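Local structure of D-xylonate dehydratase (Caulobacter crescentus, 5OYN) at residues A295-H299 against A300-I304; Y43-P47 against E48-S52. The protein catalyses the dehydration of D-xylonate to 2-dehydro-3-deoxy-D-arabinonate, and of D-gluconate with similar efficiency, using a [2Fe-2S] cluster and magnesium. All blocks are in the same frame, centred on the assembly; numbering follows the deposited sequence.

Contact 1: residues A295-H299 against A300-I304; sequences AMARH and AGVEI
A Schellman motif ends helix 289-299 here, as Ala297 and Arg298 in its last turn accept bonds from Val302 and Gly301. The contact is local, between residues that follow one another as the chain leaves the helix and heads for helix 306-312. Two backbone bonds define the motif. Val302 N reaches back to Ala297 O at 2.9 Å, and Gly301 N meets Arg298 O at 2.7 Å. Gly301 is the C-prime residue. Its phi is positive (63°), which favours glycine and lets the backbone reverse. One residue earlier, Ala300 still gives the helical bond from its N to Met296 O at 3.1 Å, although its own backbone angles have left the helix.

The turn brings apolar groups together beside the bonds. Ala297 CB lies 4.2 Å from Val302 CB. Phe273 of helix 270-282 packs against both Ala297 and Ile304 and so joins the helix end to its neighbour. The CB of Arg298 is directed away from the turn; farther out, NH2 makes a salt bridge with Glu583 OE2. On another side of the helix, the ring of His299 meets that of Tyr116. ND1 of His299 also gives a weak bond to Ala295 O, which lies in the plane of the ring at its edge. Ile304 carries CG1 beside its backbone N and anti to its carbonyl carbon (chi1 -64°). That torsion sets Ile304 CG1 at 3.7 Å from Ala297 CB, with Ile304 CD1 at 4.0 Å from the same methyl.

Contact 2: residues Y43-P47 against E48-S52; sequences YGITP and EELRS
A capping box formed by Thr46 and Glu49 starts the short helix 47-51. Thr46 is the N-cap residue, and the two side chains cross at about a right angle. The extended side chain of Glu49 reaches back toward Thr46, and its OE1 accepts from Thr46 N at 2.5 Å, met nearly along the C-O bond. The same oxygen accepts from Thr46 OG1 at 3.1 Å, on its anti side and 23° out of the carboxylate plane. In return, Glu49 N gives a weak bond of 3.3 Å to Thr46 OG1 and another weak one to Thr46 O. Thr46 OG1 sits between its backbone N and carbonyl carbon (chi1 73°), a position from which it faces both the N-H and the carboxylate of Glu49.

Around the box the packing is mixed. Glu48 runs alongside Thr46 in the same direction, with Glu48 CG at 3.3 Å from Thr46 OG1. Ile45 CG2 touches Leu50 CD1 at 3.8 Å, and these two side chains also cross at about a right angle. Leu50 in turn packs on Leu37 of helix 30-39.

Both glutamates have further partners. Glu49 OE2 pairs with Arg85, while OE1 has a further partner in Arg79 of the second subunit. The two arginines would probably favour the ionised form of Glu49. Glu48 OE2 forms a salt bridge with Lys249 of that subunit. With an alanine here in place of the glutamate, Thr46 N and OG1 would probably lose their carboxylate acceptor, and Arg85 and Arg79 of the second subunit their shared counter-charge. The pairing of an N-cap threonine with a glutamate three residues on, each side chain bonded to the other's backbone N-H, is typical of the capping box at a helix N-terminus.

Contact 1 closes the C-terminal end of helix 289-299, whereas contact 2 opens the N-terminal end of helix 47-51. They do not touch: their centres lie about 38 Å apart, and their nearest atoms about 28 Å. Contact 1 is the more central, its centre about 15 Å from that of the chain. Its Met296 side chain is about 11 Å from that of the magnesium ligand Asp138. The centre of contact 2 lies about 39 Å from the chain centre. That contact meets two other subunits; contact 1 meets none. Contact 2 lies away from the annotated sites, though the Leu50 side chain is about 14 Å from one of the assembly's bound [2Fe-2S] clusters.

Contact 1: residues A295-H299 against A300-I304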
loop_
_atom_site.group_PDB
_atom_site.type_symbol
_atom_site.label_atom_id
_atom_site.label_comp_id
_atom_site.label_asym_id
_atom_site.label_seq_id
_atom_site.Cartn_x
_atom_site.Cartn_y
_atom_site.Cartn_z
ATOM N N ALA A 295 -12.185 21.614 27.009
ATOM C CA ALA A 295 -11.109 22.018 26.102
ATOM C C ALA A 295 -11.634 22.386 24.716
ATOM O O ALA A 295 -11.262 23.418 24.151
ATOM C CB ALA A 295 -10.070 20.897 25.994
ATOM N N MET A 296 -12.501 21.551 24.149
ATOM C CA MET A 296 -13.029 21.856 22.825
ATOM C C MET A 296 -13.938 23.079 22.862
ATOM O O MET A 296 -13.872 23.935 21.969
ATOM C CB MET A 296 -13.766 20.640 22.269
ATOM C CG MET A 296 -12.882 19.409 22.177
ATOM S SD MET A 296 -13.830 17.882 22.085
ATOM C CE MET A 296 -14.691 18.238 20.586
ATOM N N ALA A 297 -14.788 23.175 23.895
ATOM C CA ALA A 297 -15.657 24.337 24.082
ATOM C C ALA A 297 -14.848 25.622 24.113
ATOM O O ALA A 297 -15.071 26.535 23.309
ATOM C CB ALA A 297 -16.466 24.180 25.368
ATOM N N ARG A 298 -13.881 25.691 25.030
ATOM C CA ARG A 298 -13.034 26.871 25.139
ATOM C C ARG A 298 -12.431 27.256 23.795
ATOM O O ARG A 298 -12.522 28.414 23.375
ATOM C CB ARG A 298 -11.945 26.631 26.176
ATOM C CG ARG A 298 -12.489 26.476 27.574
ATOM C CD ARG A 298 -11.410 26.742 28.606
ATOM N NE ARG A 298 -10.932 28.120 28.541
ATOM C CZ ARG A 298 -9.845 28.562 29.164
ATOM N NH1 ARG A 298 -9.110 27.735 29.906
ATOM N NH2 ARG A 298 -9.491 29.836 29.043
ATOM N N HIS A 299 -11.845 26.289 23.082
ATOM C CA HIS A 299 -11.204 26.605 21.806
ATOM C C HIS A 299 -12.197 27.075 20.756
ATOM O O HIS A 299 -11.783 27.684 19.764
ATOM C CB HIS A 299 -10.421 25.403 21.276
ATOM C CG HIS A 299 -8.988 25.389 21.699
ATOM N ND1 HIS A 299 -8.521 24.579 22.713
ATOM C CD2 HIS A 299 -7.921 26.096 21.256
ATOM C CE1 HIS A 299 -7.225 24.784 22.874
ATOM N NE2 HIS A 299 -6.833 25.696 22.000
ATOM N N ALA A 300 -13.486 26.806 20.937
ATOM C CA ALA A 300 -14.517 27.403 20.104
ATOM C C ALA A 300 -15.202 28.591 20.793
ATOM O O ALA A 300 -16.307 28.986 20.394
ATOM C CB ALA A 300 -15.538 26.343 19.700
ATOM N N GLY A 301 -14.565 29.166 21.811
ATOM C CA GLY A 301 -15.102 30.350 22.466
ATOM C C GLY A 301 -16.431 30.131 23.157
ATOM O O GLY A 301 -17.306 31.005 23.108
ATOM N N VAL A 302 -16.610 28.971 23.779
ATOM C CA VAL A 302 -17.799 28.641 24.549
ATOM C C VAL A 302 -17.337 28.271 25.945
ATOM O O VAL A 302 -16.277 27.656 26.114
ATOM C CB VAL A 302 -18.613 27.492 23.919
ATOM C CG1 VAL A 302 -19.765 27.088 24.820
ATOM C CG2 VAL A 302 -19.128 27.899 22.561
ATOM N N GLU A 303 -18.119 28.670 26.946
ATOM C CA GLU A 303 -17.766 28.490 28.345
ATOM C C GLU A 303 -18.652 27.392 28.913
ATOM O O GLU A 303 -19.884 27.506 28.888
ATOM C CB GLU A 303 -17.928 29.807 29.109
ATOM C CG GLU A 303 -17.527 29.772 30.591
ATOM C CD GLU A 303 -18.319 30.772 31.442
ATOM O OE1 GLU A 303 -18.038 30.881 32.658
ATOM O OE2 GLU A 303 -19.221 31.454 30.896
ATOM N N ILE A 304 -18.034 26.318 29.396
ATOM C CA ILE A 304 -18.772 25.232 30.025
ATOM C C ILE A 304 -18.361 25.161 31.479
ATOM O O ILE A 304 -17.181 24.957 31.793
ATOM C CB ILE A 304 -18.559 23.888 29.323
ATOM C CG1 ILE A 304 -19.114 23.984 27.908
ATOM C CG2 ILE A 304 -19.272 22.791 30.098
ATOM C CD1 ILE A 304 -19.575 22.684 27.364
#

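Contact 2: residues Y43-P47 against E48-S52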
loop_
_atom_site.group_PDB
_atom_site.type_symbol
_atom_site.label_atom_id
_atom_site.label_comp_id
_atom_site.label_asym_id
_atom_site.label_seq_id
_atom_site.Cartn_x
_atom_site.Cartn_y
_atom_site.Cartn_z
ATOM N N TYR A 43 4.764 13.476 -7.842
ATOM C CA TYR A 43 4.341 12.081 -7.853
ATOM C C TYR A 43 3.122 11.858 -8.732
ATOM O O TYR A 43 2.426 10.854 -8.565
ATOM C CB TYR A 43 4.071 11.561 -6.443
ATOM C CG TYR A 43 3.111 12.377 -5.593
ATOM C CD1 TYR A 43 3.568 13.456 -4.840
ATOM C CD2 TYR A 43 1.763 12.039 -5.506
ATOM C CE1 TYR A 43 2.707 14.195 -4.046
ATOM C CE2 TYR A 43 0.895 12.776 -4.709
ATOM C CZ TYR A 43 1.378 13.848 -3.982
ATOM O OH TYR A 43 0.538 14.581 -3.201
ATOM N N GLY A 44 2.848 12.768 -9.664
ATOM C CA GLY A 44 1.913 12.500 -10.741
ATOM C C GLY A 44 0.615 13.290 -10.749
ATOM O O GLY A 44 -0.242 13.013 -11.595
ATOM N N ILE A 45 0.429 14.251 -9.845
ATOM C CA ILE A 45 -0.758 15.098 -9.911
ATOM C C ILE A 45 -0.645 16.027 -11.113
ATOM O O ILE A 45 0.369 16.717 -11.292
ATOM C CB ILE A 45 -0.929 15.891 -8.608
ATOM C CG1 ILE A 45 -1.225 14.942 -7.449
ATOM C CG2 ILE A 45 -2.037 16.931 -8.750
ATOM C CD1 ILE A 45 -1.063 15.589 -6.095
ATOM N N THR A 46 -1.698 16.046 -11.958
ATOM C CA THR A 46 -1.659 16.876 -13.149
ATOM C C THR A 46 -1.917 18.342 -12.806
ATOM O O THR A 46 -2.548 18.657 -11.790
ATOM C CB THR A 46 -2.690 16.423 -14.172
ATOM O OG1 THR A 46 -3.998 16.784 -13.728
ATOM C CG2 THR A 46 -2.610 14.936 -14.396
ATOM N N PRO A 47 -1.428 19.257 -13.642
ATOM C CA PRO A 47 -1.725 20.677 -13.406
ATOM C C PRO A 47 -3.215 20.973 -13.424
ATOM O O PRO A 47 -3.684 21.821 -12.650
ATOM C CB PRO A 47 -0.983 21.384 -14.549
ATOM C CG PRO A 47 0.036 20.405 -15.007
ATOM C CD PRO A 47 -0.574 19.061 -14.825
ATOM N N GLU A 48 -3.979 20.271 -14.268
ATOM C CA GLU A 48 -5.416 20.507 -14.327
ATOM C C GLU A 48 -6.087 20.200 -12.997
ATOM O O GLU A 48 -7.107 20.808 -12.667
ATOM C CB GLU A 48 -6.034 19.683 -15.455
ATOM C CG GLU A 48 -6.584 18.347 -15.031
ATOM C CD GLU A 48 -7.272 17.621 -16.173
ATOM O OE1 GLU A 48 -8.438 17.190 -15.998
ATOM O OE2 GLU A 48 -6.642 17.489 -17.247
ATOM N N GLU A 49 -5.517 19.292 -12.207
ATOM C CA GLU A 49 -6.070 19.023 -10.885
ATOM C C GLU A 49 -5.890 20.218 -9.967
ATOM O O GLU A 49 -6.853 20.697 -9.359
ATOM C CB GLU A 49 -5.408 17.792 -10.278
ATOM C CG GLU A 49 -5.966 16.483 -10.779
ATOM C CD GLU A 49 -5.044 15.335 -10.464
ATOM O OE1 GLU A 49 -3.939 15.301 -11.047
ATOM O OE2 GLU A 49 -5.418 14.483 -9.622
ATOM N N LEU A 50 -4.664 20.718 -9.858
ATOM C CA LEU A 50 -4.365 21.773 -8.900
ATOM C C LEU A 50 -4.820 23.154 -9.358
ATOM O O LEU A 50 -4.772 24.097 -8.561
ATOM C CB LEU A 50 -2.862 21.800 -8.609
ATOM C CG LEU A 50 -2.303 20.597 -7.843
ATOM C CD1 LEU A 50 -0.797 20.437 -8.072
ATOM C CD2 LEU A 50 -2.615 20.718 -6.359
ATOM N N ARG A 51 -5.268 23.301 -10.604
ATOM C CA ARG A 51 -5.581 24.616 -11.152
ATOM C C ARG A 51 -7.021 24.741 -11.632
ATOM O O ARG A 51 -7.374 25.753 -12.244
ATOM C CB ARG A 51 -4.620 24.947 -12.299
ATOM C CG ARG A 51 -3.157 25.040 -11.878
ATOM C CD ARG A 51 -2.486 26.243 -12.520
ATOM N NE ARG A 51 -2.320 26.060 -13.961
ATOM C CZ ARG A 51 -1.966 27.025 -14.804
ATOM N NH1 ARG A 51 -1.741 28.249 -14.350
ATOM N NH2 ARG A 51 -1.837 26.767 -16.097
ATOM N N SER A 52 -7.859 23.748 -11.374
ATOM C CA SER A 52 -9.244 23.781 -11.816
ATOM C C SER A 52 -10.186 24.370 -10.776
ATOM O O SER A 52 -11.400 24.403 -11.004
ATOM C CB SER A 52 -9.707 22.369 -12.173
ATOM O OG SER A 52 -9.732 21.565 -11.002
#